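Local coordinates for malonyl CoA-acyl carrier protein transacylase (Clostridium perfringens, PDB 3PTW), which probably catalyses transfer of the malonyl group from malonyl-CoA to acyl carrier protein, the step that supplies extender units for fatty acid synthesis, at residues Phe6-Gln11 with Leu98-Ala103; Asn57-Thr62 with Phe119-Val124; Gly224-Asn229 with Glu233-Asp238. All coordinates share one frame; numbering follows the deposited sequence.

Contact 1 of 3, residues Phe6-Gln11 with Leu98-Ala103; sequences FLFAGQ and LIHSGA
His100 brings its imidazole, NE2 foremost, to the ring of Phe6 and its CB to the ring of Phe8, joining helix 93-100 to strand 4-8 of the mixed sheet in the alpha/beta hydrolase-like core of the acyltransferase fold. Phe6 CD2 and His100 NE2 come to 3.6 Å. The two planes are turned 46° apart with centroids separated by 5.3 Å, so the rings meet obliquely. Phe8 takes part through the far end of its ring, where CZ lies 4.1 Å from His100 CB. With CG trans to the backbone N (chi1 165°), the histidine swings its ring from the last part of the helix over to Phe6. His100 NE2 is also hydrogen-bonded to Ser84 O, which helps fix the turn of the imidazole. Leu74 of helix 59-79 packs on both Phe6 and His100, while Ser87 of strand 86-89 touches both phenylalanines and the histidine. Phe8 also touches the Gly89-Ser91-Gly93 turn, whose GxSxG pattern is consistent with the nucleophile elbow of this family. Behind His100 the helix finishes in a Schellman motif, with Gly102 at positive phi. There Ser101 OG donates to Leu98 O at 2.7 Å, the donor lying 29° out of the carbonyl plane.

Contact 2 of 3, residues Asn57-Thr62 with Phe119-Val124; sequences NKTEFT and FMQEAV
Thr59 and Gln121 meet side chain to side chain, crossing at about a right angle where their two backbones approach to 6.5 Å between CA atoms. In Thr59 the hydroxyl sits between the backbone N and the carbonyl carbon (chi1 86°), which presents OG1 to the aliphatic base of the glutamine: OG1 lies 3.3 Å from Gln121 CB. Gln121 first runs trans to its own backbone N, then bends at chi2 (50°), and this kink brings the amide back across the threonine. From there Gln121 NE2 gives Thr59 OG1 a weak hydrogen bond of 3.4 Å; the amide nitrogen is modelled too near the threonine methyl, so even this bond is uncertain. The stronger partner of the hydroxyl is Gly117 O, one turn back from Gln121. Here the first turn of helix 59-79 packs on the C-terminal part of helix 106-122, and Lys58 occupies the N-cap position of the former. Its carbonyl O accepts from both Phe61 N at 2.7 Å and Thr62 N at 2.8 Å. Beside the threonine, the extended side chain of Glu60 puts OE2 in salt bridges with Lys114 and Lys118.

Contact 3 of 3, residues Gly224-Asn229 with Glu233-Asp238; sequences GIVMSN and EAYLED
Two backbone hydrogen bonds join Val226-Ser228 to Glu233-Tyr235 in a short beta hairpin. Tyr235 N donates to Val226 O at 2.9 Å and Ser228 N to Glu233 O at 2.8 Å. Between them Met227 and Ala234 form an antiparallel non-hydrogen-bonded pair whose CA atoms are 4.2 Å distant and whose side chains splay apart; Met227 SD comes 3.5 Å from Ala234 N.

The tight part centres on the tyrosine ring. Val226 runs beside it, pointing the same way, and sets CG1 3.9 Å from Tyr235 CD2; Val226 O lies at the ring's edge, in its plane, and Tyr235 OH is hydrogen-bonded to Glu94. Ser228 CB makes an off-centre CH-pi contact, 4.2 Å from the ring centroid of Tyr235. Ser228 OG instead bonds to Lys231 N in the turn.

Toward the other end the strands part and one water bridges them, accepting from Val226 N at 3.0 Å and donating to Tyr235 O. Ile225 adds only a methyl contact with Ala234 CB, and Leu236-Asp238 are exposed. Glu233 is partly exposed, with a long, weak ion pair to Lys231.

Asn229, following Ser228, is hydrogen-bonded to Ser91 N in the turn that resembles a nucleophile elbow. Strand 225-228 bonds on its other side to strand 86-89, so the hairpin borders the mixed sheet. Helix 241-248 covers Tyr235, and helix 255-264 packs on Met227.

Contacts 1 and 3 both belong to the mixed sheet, the first at an interior strand and the second at its border, with centres about 12 Å apart. They meet directly: Leu98 and Ser101 of contact 1 pack on Val226, and Leu98 also reaches Tyr235. Contact 2 lies away from the sheet, between two helices and partly buried, yet Gln11 at the end of segment 6-11 touches Thr59 and Thr62, and helix 59-79 also packs on contact 1. The chemistry follows position: aromatic packing in the buried contact 1, polar side chains at the helix ends of contact 2, and main-chain bonding with water in contact 3.

Contact 1 of 3, residues Phe6-Gln11 with Leu98-Ala103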
ATOM      1  N   PHE A   6      -0.221 -11.365   5.518  1.00 31.32           N
ATOM      2  CA  PHE A   6      -1.181 -10.659   4.640  1.00 29.53           C
ATOM      3  C   PHE A   6      -0.535  -9.413   4.024  1.00 29.45           C
ATOM      4  O   PHE A   6       0.169  -8.664   4.709  1.00 29.23           O
ATOM      5  CB  PHE A   6      -2.438 -10.218   5.402  1.00 28.11           C
ATOM      6  CG  PHE A   6      -3.415 -11.333   5.726  1.00 28.29           C
ATOM      7  CD1 PHE A   6      -3.361 -12.558   5.085  1.00 28.26           C
ATOM      8  CD2 PHE A   6      -4.431 -11.112   6.649  1.00 28.12           C
ATOM      9  CE1 PHE A   6      -4.288 -13.570   5.392  1.00 29.68           C
ATOM     10  CE2 PHE A   6      -5.369 -12.115   6.957  1.00 28.63           C
ATOM     11  CZ  PHE A   6      -5.294 -13.335   6.328  1.00 28.47           C
ATOM     12  N   LEU A   7      -0.790  -9.194   2.742  1.00 29.16           N
ATOM     13  CA  LEU A   7      -0.322  -7.990   2.058  1.00 29.30           C
ATOM     14  C   LEU A   7      -1.552  -7.302   1.495  1.00 29.70           C
ATOM     15  O   LEU A   7      -2.375  -7.934   0.823  1.00 30.47           O
ATOM     16  CB  LEU A   7       0.657  -8.327   0.921  1.00 28.64           C
ATOM     17  CG  LEU A   7       1.910  -9.148   1.246  1.00 25.31           C
ATOM     18  CD1 LEU A   7       2.648  -9.503  -0.025  1.00 29.66           C
ATOM     19  CD2 LEU A   7       2.839  -8.457   2.238  1.00 29.29           C
ATOM     20  N   PHE A   8      -1.699  -6.021   1.787  1.00 29.33           N
ATOM     21  CA  PHE A   8      -2.891  -5.313   1.325  1.00 29.72           C
ATOM     22  C   PHE A   8      -2.566  -4.381   0.184  1.00 30.42           C
ATOM     23  O   PHE A   8      -1.627  -3.577   0.279  1.00 30.37           O
ATOM     24  CB  PHE A   8      -3.569  -4.583   2.481  1.00 28.67           C
ATOM     25  CG  PHE A   8      -4.040  -5.511   3.566  1.00 29.23           C
ATOM     26  CD1 PHE A   8      -5.236  -6.229   3.412  1.00 28.31           C
ATOM     27  CD2 PHE A   8      -3.276  -5.698   4.716  1.00 27.79           C
ATOM     28  CE1 PHE A   8      -5.670  -7.104   4.389  1.00 29.53           C
ATOM     29  CE2 PHE A   8      -3.698  -6.582   5.715  1.00 29.84           C
ATOM     30  CZ  PHE A   8      -4.903  -7.291   5.553  1.00 28.60           C
ATOM     31  N   ALA A   9      -3.354  -4.505  -0.885  1.00 31.41           N
ATOM     32  CA  ALA A   9      -3.205  -3.702  -2.110  1.00 31.91           C
ATOM     33  C   ALA A   9      -3.299  -2.213  -1.861  1.00 32.27           C
ATOM     34  O   ALA A   9      -3.943  -1.773  -0.899  1.00 32.82           O
ATOM     35  CB  ALA A   9      -4.241  -4.107  -3.124  1.00 32.63           C
ATOM     36  N   GLY A  10      -2.687  -1.434  -2.749  1.00 32.34           N
ATOM     37  CA  GLY A  10      -2.641   0.015  -2.590  1.00 32.40           C
ATOM     38  C   GLY A  10      -2.935   0.793  -3.857  1.00 33.30           C
ATOM     39  O   GLY A  10      -3.485   0.252  -4.838  1.00 33.55           O
ATOM     40  N   GLN A  11      -2.562   2.072  -3.837  1.00 32.91           N
ATOM     41  CA  GLN A  11      -2.888   2.974  -4.937  1.00 33.58           C
ATOM     42  C   GLN A  11      -2.205   2.472  -6.210  1.00 32.44           C
ATOM     43  O   GLN A  11      -1.058   2.035  -6.168  1.00 30.68           O
ATOM     44  CB  GLN A  11      -2.499   4.425  -4.582  1.00 34.35           C
ATOM     45  CG  GLN A  11      -2.811   5.458  -5.668  1.00 47.77           C
ATOM     46  CD  GLN A  11      -2.944   6.884  -5.135  1.00 36.35           C
ATOM     47  OE1 GLN A  11      -3.644   7.139  -4.150  1.00 47.94           O
ATOM     48  NE2 GLN A  11      -2.292   7.825  -5.809  1.00 48.17           N
ATOM     49  N   LEU A  98      -3.403  -1.958   9.624  1.00 29.35           N
ATOM     50  CA  LEU A  98      -3.716  -1.424  10.959  1.00 28.85           C
ATOM     51  C   LEU A  98      -5.168  -1.648  11.385  1.00 28.57           C
ATOM     52  O   LEU A  98      -5.414  -1.860  12.562  1.00 28.74           O
ATOM     53  CB  LEU A  98      -3.359   0.057  11.096  1.00 28.17           C
ATOM     54  CG  LEU A  98      -1.882   0.436  11.052  1.00 33.06           C
ATOM     55  CD1 LEU A  98      -1.726   1.954  10.849  1.00 28.35           C
ATOM     56  CD2 LEU A  98      -1.148  -0.030  12.288  1.00 28.29           C
ATOM     57  N   ILE A  99      -6.107  -1.587  10.433  1.00 27.95           N
ATOM     58  CA  ILE A  99      -7.498  -1.958  10.673  1.00 28.63           C
ATOM     59  C   ILE A  99      -7.602  -3.444  10.994  1.00 30.05           C
ATOM     60  O   ILE A  99      -8.282  -3.829  11.936  1.00 31.89           O
ATOM     61  CB  ILE A  99      -8.430  -1.631   9.456  1.00 28.06           C
ATOM     62  CG1 ILE A  99      -8.571  -0.116   9.260  1.00 27.45           C
ATOM     63  CG2 ILE A  99      -9.819  -2.322   9.616  1.00 27.06           C
ATOM     64  CD1 ILE A  99      -9.097   0.315   7.856  1.00 26.60           C
ATOM     65  N   HIS A 100      -6.918  -4.277  10.217  1.00 29.63           N
ATOM     66  CA  HIS A 100      -6.913  -5.730  10.459  1.00 29.69           C
ATOM     67  C   HIS A 100      -6.426  -5.997  11.885  1.00 30.08           C
ATOM     68  O   HIS A 100      -6.990  -6.839  12.588  1.00 29.89           O
ATOM     69  CB  HIS A 100      -6.077  -6.439   9.373  1.00 29.42           C
ATOM     70  CG  HIS A 100      -5.704  -7.854   9.687  1.00 29.52           C
ATOM     71  ND1 HIS A 100      -6.630  -8.816  10.031  1.00 30.60           N
ATOM     72  CD2 HIS A 100      -4.501  -8.475   9.683  1.00 29.63           C
ATOM     73  CE1 HIS A 100      -6.009  -9.963  10.249  1.00 30.67           C
ATOM     74  NE2 HIS A 100      -4.718  -9.786  10.024  1.00 30.78           N
ATOM     75  N   SER A 101      -5.430  -5.219  12.328  1.00 30.06           N
ATOM     76  CA  SER A 101      -4.875  -5.354  13.673  1.00 30.63           C
ATOM     77  C   SER A 101      -5.812  -4.864  14.779  1.00 30.53           C
ATOM     78  O   SER A 101      -5.554  -5.115  15.940  1.00 30.54           O
ATOM     79  CB  SER A 101      -3.533  -4.616  13.799  1.00 30.79           C
ATOM     80  OG  SER A 101      -3.711  -3.243  14.134  1.00 27.34           O
ATOM     81  N   GLY A 102      -6.865  -4.130  14.430  1.00 31.14           N
ATOM     82  CA  GLY A 102      -7.736  -3.549  15.453  1.00 32.79           C
ATOM     83  C   GLY A 102      -7.262  -2.207  16.007  1.00 34.24           C
ATOM     84  O   GLY A 102      -7.921  -1.625  16.867  1.00 35.07           O
ATOM     85  N   ALA A 103      -6.128  -1.698  15.512  1.00 34.48           N
ATOM     86  CA  ALA A 103      -5.593  -0.418  15.990  1.00 35.28           C
ATOM     87  C   ALA A 103      -6.487   0.741  15.557  1.00 36.44           C
ATOM     88  O   ALA A 103      -6.611   1.760  16.250  1.00 36.41           O
ATOM     89  CB  ALA A 103      -4.192  -0.218  15.481  1.00 34.68           C
TER

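Contact 2 of 3, residues Asn57-Thr62 with Phe119-Val124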
ATOM      1  N   ASN A  57      -9.647   7.074 -10.224  1.00 40.70           N
ATOM      2  CA  ASN A  57      -8.225   7.429 -10.341  1.00 40.26           C
ATOM      3  C   ASN A  57      -7.875   8.790  -9.727  1.00 40.67           C
ATOM      4  O   ASN A  57      -6.751   9.282  -9.880  1.00 40.73           O
ATOM      5  CB  ASN A  57      -7.748   7.352 -11.794  1.00 40.67           C
ATOM      6  CG  ASN A  57      -7.985   5.987 -12.426  1.00 49.14           C
ATOM      7  OD1 ASN A  57      -7.726   4.941 -11.823  1.00 39.99           O
ATOM      8  ND2 ASN A  57      -8.475   5.996 -13.661  1.00 41.81           N
ATOM      9  N   LYS A  58      -8.835   9.393  -9.031  1.00 41.04           N
ATOM     10  CA  LYS A  58      -8.569  10.584  -8.224  1.00 41.39           C
ATOM     11  C   LYS A  58      -8.225  10.142  -6.795  1.00 39.79           C
ATOM     12  O   LYS A  58      -9.051   9.538  -6.113  1.00 39.57           O
ATOM     13  CB  LYS A  58      -9.773  11.536  -8.255  1.00 42.97           C
ATOM     14  CG  LYS A  58      -9.652  12.749  -9.213  1.00 59.69           C
ATOM     15  CD  LYS A  58      -8.994  12.443 -10.575  1.00 45.66           C
ATOM     16  CE  LYS A  58      -9.942  11.758 -11.564  1.00 60.62           C
ATOM     17  NZ  LYS A  58     -11.067  12.643 -11.986  1.00 48.22           N
ATOM     18  N   THR A  59      -7.007  10.451  -6.353  1.00 38.53           N
ATOM     19  CA  THR A  59      -6.443   9.874  -5.121  1.00 37.09           C
ATOM     20  C   THR A  59      -7.333  10.019  -3.867  1.00 36.59           C
ATOM     21  O   THR A  59      -7.504   9.054  -3.103  1.00 35.75           O
ATOM     22  CB  THR A  59      -4.991  10.368  -4.857  1.00 37.00           C
ATOM     23  OG1 THR A  59      -5.007  11.612  -4.143  1.00 43.61           O
ATOM     24  CG2 THR A  59      -4.240  10.555  -6.161  1.00 42.33           C
ATOM     25  N   GLU A  60      -7.908  11.205  -3.659  1.00 36.65           N
ATOM     26  CA  GLU A  60      -8.928  11.374  -2.616  1.00 36.27           C
ATOM     27  C   GLU A  60      -9.981  10.248  -2.598  1.00 36.01           C
ATOM     28  O   GLU A  60     -10.393   9.774  -1.533  1.00 35.98           O
ATOM     29  CB  GLU A  60      -9.627  12.718  -2.742  1.00 36.57           C
ATOM     30  CG  GLU A  60     -10.609  12.948  -1.605  1.00 44.40           C
ATOM     31  CD  GLU A  60     -11.404  14.216  -1.743  1.00 36.89           C
ATOM     32  OE1 GLU A  60     -11.036  15.066  -2.572  1.00 45.73           O
ATOM     33  OE2 GLU A  60     -12.399  14.364  -1.002  1.00 45.63           O
ATOM     34  N   PHE A  61     -10.398   9.810  -3.782  1.00 35.84           N
ATOM     35  CA  PHE A  61     -11.405   8.766  -3.902  1.00 35.39           C
ATOM     36  C   PHE A  61     -10.837   7.349  -4.047  1.00 34.08           C
ATOM     37  O   PHE A  61     -11.432   6.401  -3.541  1.00 34.45           O
ATOM     38  CB  PHE A  61     -12.381   9.108  -5.027  1.00 36.62           C
ATOM     39  CG  PHE A  61     -13.293  10.245  -4.686  1.00 30.59           C
ATOM     40  CD1 PHE A  61     -14.532   9.998  -4.098  1.00 37.89           C
ATOM     41  CD2 PHE A  61     -12.903  11.569  -4.908  1.00 38.19           C
ATOM     42  CE1 PHE A  61     -15.376  11.045  -3.752  1.00 32.03           C
ATOM     43  CE2 PHE A  61     -13.754  12.638  -4.564  1.00 31.27           C
ATOM     44  CZ  PHE A  61     -14.981  12.376  -3.993  1.00 39.56           C
ATOM     45  N   THR A  62      -9.699   7.221  -4.727  1.00 32.70           N
ATOM     46  CA  THR A  62      -8.976   5.957  -4.848  1.00 31.90           C
ATOM     47  C   THR A  62      -8.720   5.296  -3.496  1.00 31.42           C
ATOM     48  O   THR A  62      -8.887   4.073  -3.349  1.00 30.81           O
ATOM     49  CB  THR A  62      -7.592   6.163  -5.540  1.00 31.79           C
ATOM     50  OG1 THR A  62      -7.744   6.966  -6.710  1.00 32.57           O
ATOM     51  CG2 THR A  62      -6.962   4.829  -5.927  1.00 31.10           C
ATOM     52  N   PHE A 119      -5.137  15.294   0.873  1.00 37.96           N
ATOM     53  CA  PHE A 119      -3.979  16.077   1.309  1.00 37.65           C
ATOM     54  C   PHE A 119      -2.740  15.776   0.455  1.00 36.80           C
ATOM     55  O   PHE A 119      -2.003  16.698   0.060  1.00 36.48           O
ATOM     56  CB  PHE A 119      -3.662  15.859   2.802  1.00 37.82           C
ATOM     57  CG  PHE A 119      -4.821  16.119   3.736  1.00 39.34           C
ATOM     58  CD1 PHE A 119      -5.779  17.096   3.454  1.00 39.65           C
ATOM     59  CD2 PHE A 119      -4.935  15.393   4.924  1.00 38.52           C
ATOM     60  CE1 PHE A 119      -6.849  17.335   4.327  1.00 40.46           C
ATOM     61  CE2 PHE A 119      -5.996  15.618   5.805  1.00 39.43           C
ATOM     62  CZ  PHE A 119      -6.957  16.596   5.506  1.00 39.85           C
ATOM     63  N   MET A 120      -2.514  14.493   0.166  1.00 35.59           N
ATOM     64  CA  MET A 120      -1.365  14.099  -0.644  1.00 35.23           C
ATOM     65  C   MET A 120      -1.428  14.685  -2.059  1.00 36.21           C
ATOM     66  O   MET A 120      -0.405  15.125  -2.600  1.00 35.13           O
ATOM     67  CB  MET A 120      -1.222  12.582  -0.703  1.00 34.43           C
ATOM     68  CG  MET A 120      -0.782  11.956   0.619  1.00 33.61           C
ATOM     69  SD  MET A 120      -0.838  10.156   0.594  1.00 33.97           S
ATOM     70  CE  MET A 120       0.692   9.789  -0.258  1.00 33.04           C
ATOM     71  N   GLN A 121      -2.630  14.699  -2.645  1.00 37.43           N
ATOM     72  CA  GLN A 121      -2.805  15.201  -4.007  1.00 38.27           C
ATOM     73  C   GLN A 121      -2.647  16.719  -4.084  1.00 39.25           C
ATOM     74  O   GLN A 121      -2.073  17.234  -5.048  1.00 39.88           O
ATOM     75  CB  GLN A 121      -4.161  14.774  -4.583  1.00 39.18           C
ATOM     76  CG  GLN A 121      -4.260  14.777  -6.136  1.00 45.41           C
ATOM     77  CD  GLN A 121      -3.109  14.032  -6.835  1.00 39.94           C
ATOM     78  OE1 GLN A 121      -2.517  14.538  -7.793  1.00 45.94           O
ATOM     79  NE2 GLN A 121      -2.785  12.842  -6.350  1.00 44.00           N
ATOM     80  N   GLU A 122      -3.138  17.414  -3.059  1.00 39.40           N
ATOM     81  CA  GLU A 122      -3.165  18.879  -3.025  1.00 40.58           C
ATOM     82  C   GLU A 122      -1.892  19.546  -2.489  1.00 40.11           C
ATOM     83  O   GLU A 122      -1.748  20.752  -2.615  1.00 40.82           O
ATOM     84  CB  GLU A 122      -4.364  19.368  -2.206  1.00 41.53           C
ATOM     85  CG  GLU A 122      -5.717  19.078  -2.835  1.00 53.05           C
ATOM     86  CD  GLU A 122      -6.887  19.589  -1.990  1.00 43.92           C
ATOM     87  OE1 GLU A 122      -6.687  19.868  -0.781  1.00 53.73           O
ATOM     88  OE2 GLU A 122      -8.006  19.709  -2.537  1.00 54.34           O
ATOM     89  N   ALA A 123      -0.988  18.772  -1.887  1.00 38.90           N
ATOM     90  CA  ALA A 123       0.210  19.326  -1.224  1.00 38.26           C
ATOM     91  C   ALA A 123       1.085  20.160  -2.158  1.00 39.13           C
ATOM     92  O   ALA A 123       1.534  21.247  -1.799  1.00 39.08           O
ATOM     93  CB  ALA A 123       1.042  18.209  -0.581  1.00 36.64           C
ATOM     94  N   VAL A 124       1.323  19.621  -3.355  1.00 39.73           N
ATOM     95  CA  VAL A 124       2.133  20.261  -4.383  1.00 39.63           C
ATOM     96  C   VAL A 124       1.235  20.539  -5.590  1.00 39.91           C
ATOM     97  O   VAL A 124       0.399  19.708  -5.947  1.00 39.80           O
ATOM     98  CB  VAL A 124       3.310  19.338  -4.791  1.00 38.80           C
ATOM     99  CG1 VAL A 124       4.178  19.989  -5.854  1.00 31.96           C
ATOM    100  CG2 VAL A 124       4.152  18.978  -3.565  1.00 31.80           C
TER

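Contact 3 of 3, residues Gly224-Asn229 with Glu233-Asp238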
ATOM      1  N   GLY A 224      -1.379  -8.559  16.842  1.00 39.80           N
ATOM      2  CA  GLY A 224      -0.416  -9.094  15.897  1.00 38.79           C
ATOM      3  C   GLY A 224       0.633  -8.090  15.460  1.00 37.90           C
ATOM      4  O   GLY A 224       0.934  -7.113  16.165  1.00 38.22           O
ATOM      5  N   ILE A 225       1.205  -8.344  14.295  1.00 36.34           N
ATOM      6  CA  ILE A 225       2.382  -7.613  13.844  1.00 34.79           C
ATOM      7  C   ILE A 225       2.035  -6.901  12.558  1.00 33.23           C
ATOM      8  O   ILE A 225       1.510  -7.511  11.623  1.00 33.36           O
ATOM      9  CB  ILE A 225       3.589  -8.554  13.631  1.00 35.67           C
ATOM     10  CG1 ILE A 225       4.059  -9.131  14.972  1.00 40.37           C
ATOM     11  CG2 ILE A 225       4.747  -7.822  12.936  1.00 39.53           C
ATOM     12  CD1 ILE A 225       5.015 -10.324  14.841  1.00 38.57           C
ATOM     13  N   VAL A 226       2.294  -5.598  12.535  1.00 32.02           N
ATOM     14  CA  VAL A 226       2.120  -4.803  11.334  1.00 31.28           C
ATOM     15  C   VAL A 226       3.476  -4.194  11.046  1.00 31.69           C
ATOM     16  O   VAL A 226       4.131  -3.675  11.968  1.00 32.31           O
ATOM     17  CB  VAL A 226       1.053  -3.698  11.524  1.00 30.71           C
ATOM     18  CG1 VAL A 226       0.980  -2.800  10.297  1.00 21.35           C
ATOM     19  CG2 VAL A 226      -0.292  -4.316  11.817  1.00 22.05           C
ATOM     20  N   MET A 227       3.914  -4.295   9.792  1.00 31.13           N
ATOM     21  CA  MET A 227       5.178  -3.693   9.372  1.00 31.88           C
ATOM     22  C   MET A 227       4.979  -2.226   9.011  1.00 30.81           C
ATOM     23  O   MET A 227       4.000  -1.849   8.326  1.00 29.99           O
ATOM     24  CB  MET A 227       5.819  -4.453   8.196  1.00 33.07           C
ATOM     25  CG  MET A 227       6.125  -5.912   8.472  1.00 30.62           C
ATOM     26  SD  MET A 227       7.256  -6.105   9.872  1.00 36.43           S
ATOM     27  CE  MET A 227       7.336  -7.866  10.109  1.00 31.83           C
ATOM     28  N   SER A 228       5.901  -1.396   9.489  1.00 30.60           N
ATOM     29  CA  SER A 228       5.885   0.017   9.153  1.00 30.05           C
ATOM     30  C   SER A 228       6.718   0.276   7.909  1.00 29.83           C
ATOM     31  O   SER A 228       7.890  -0.116   7.857  1.00 30.30           O
ATOM     32  CB  SER A 228       6.385   0.865  10.325  1.00 30.20           C
ATOM     33  OG  SER A 228       6.881   2.134   9.873  1.00 24.37           O
ATOM     34  N   ASN A 229       6.099   0.935   6.921  1.00 28.65           N
ATOM     35  CA  ASN A 229       6.770   1.388   5.701  1.00 27.49           C
ATOM     36  C   ASN A 229       7.910   2.366   6.019  1.00 27.32           C
ATOM     37  O   ASN A 229       8.953   2.360   5.351  1.00 27.33           O
ATOM     38  CB  ASN A 229       5.782   2.084   4.719  1.00 26.90           C
ATOM     39  CG  ASN A 229       4.797   1.120   4.012  1.00 29.83           C
ATOM     40  OD1 ASN A 229       3.784   1.571   3.461  1.00 27.34           O
ATOM     41  ND2 ASN A 229       5.091  -0.174   3.998  1.00 27.10           N
ATOM     42  N   GLU A 233      10.306  -2.194   9.356  1.00 31.57           N
ATOM     43  CA  GLU A 233      10.206  -3.221  10.401  1.00 32.93           C
ATOM     44  C   GLU A 233       8.931  -3.008  11.206  1.00 32.22           C
ATOM     45  O   GLU A 233       8.187  -2.051  10.957  1.00 30.93           O
ATOM     46  CB  GLU A 233      11.434  -3.224  11.328  1.00 34.70           C
ATOM     47  CG  GLU A 233      11.750  -1.896  11.981  1.00 48.18           C
ATOM     48  CD  GLU A 233      13.058  -1.899  12.761  1.00 37.02           C
ATOM     49  OE1 GLU A 233      13.978  -2.668  12.411  1.00 49.69           O
ATOM     50  OE2 GLU A 233      13.169  -1.108  13.723  1.00 49.73           O
ATOM     51  N   ALA A 234       8.689  -3.894  12.166  1.00 32.21           N
ATOM     52  CA  ALA A 234       7.409  -3.924  12.876  1.00 32.59           C
ATOM     53  C   ALA A 234       7.173  -2.671  13.725  1.00 33.54           C
ATOM     54  O   ALA A 234       8.117  -2.120  14.306  1.00 33.57           O
ATOM     55  CB  ALA A 234       7.303  -5.204  13.738  1.00 32.96           C
ATOM     56  N   TYR A 235       5.912  -2.220  13.767  1.00 33.95           N
ATOM     57  CA  TYR A 235       5.436  -1.330  14.822  1.00 35.30           C
ATOM     58  C   TYR A 235       5.695  -2.010  16.163  1.00 37.55           C
ATOM     59  O   TYR A 235       5.382  -3.198  16.330  1.00 37.96           O
ATOM     60  CB  TYR A 235       3.927  -1.121  14.718  1.00 35.25           C
ATOM     61  CG  TYR A 235       3.454  -0.090  13.719  1.00 35.06           C
ATOM     62  CD1 TYR A 235       3.145   1.209  14.127  1.00 34.57           C
ATOM     63  CD2 TYR A 235       3.266  -0.423  12.378  1.00 33.46           C
ATOM     64  CE1 TYR A 235       2.675   2.165  13.213  1.00 34.77           C
ATOM     65  CE2 TYR A 235       2.799   0.526  11.454  1.00 33.90           C
ATOM     66  CZ  TYR A 235       2.506   1.820  11.881  1.00 33.48           C
ATOM     67  OH  TYR A 235       2.051   2.775  10.984  1.00 33.67           O
ATOM     68  N   LEU A 236       6.280  -1.264  17.100  1.00 38.66           N
ATOM     69  CA  LEU A 236       6.447  -1.722  18.470  1.00 41.00           C
ATOM     70  C   LEU A 236       5.417  -0.969  19.306  1.00 42.39           C
ATOM     71  O   LEU A 236       4.923   0.083  18.886  1.00 41.90           O
ATOM     72  CB  LEU A 236       7.883  -1.474  18.961  1.00 41.79           C
ATOM     73  CG  LEU A 236       9.013  -2.087  18.108  1.00 47.99           C
ATOM     74  CD1 LEU A 236      10.408  -1.804  18.686  1.00 42.74           C
ATOM     75  CD2 LEU A 236       8.821  -3.596  17.902  1.00 41.78           C
ATOM     76  N   GLU A 237       5.064  -1.498  20.471  1.00 43.95           N
ATOM     77  CA  GLU A 237       4.011  -0.849  21.244  1.00 45.04           C
ATOM     78  C   GLU A 237       4.429   0.513  21.830  1.00 44.86           C
ATOM     79  O   GLU A 237       3.569   1.342  22.103  1.00 44.66           O
ATOM     80  CB  GLU A 237       3.354  -1.784  22.280  1.00 46.74           C
ATOM     81  CG  GLU A 237       4.187  -2.987  22.723  1.00 66.28           C
ATOM     82  CD  GLU A 237       5.092  -2.690  23.903  1.00 49.97           C
ATOM     83  OE1 GLU A 237       5.032  -1.560  24.439  1.00 68.11           O
ATOM     84  OE2 GLU A 237       5.860  -3.595  24.306  1.00 68.32           O
ATOM     85  N   ASP A 238       5.733   0.755  21.981  1.00 45.02           N
ATOM     86  CA  ASP A 238       6.202   2.069  22.432  1.00 46.14           C
ATOM     87  C   ASP A 238       6.417   3.058  21.272  1.00 44.35           C
ATOM     88  O   ASP A 238       6.847   4.191  21.492  1.00 44.81           O
ATOM     89  CB  ASP A 238       7.464   1.959  23.318  1.00 48.76           C
ATOM     90  CG  ASP A 238       7.463   2.962  24.484  1.00 67.20           C
ATOM     91  OD1 ASP A 238       8.473   3.034  25.223  1.00 52.25           O
ATOM     92  OD2 ASP A 238       6.451   3.679  24.681  1.00 51.03           O
TER
HETATM   93  O   HOH W   1       3.405  -4.649  15.210  1.00 31.01           O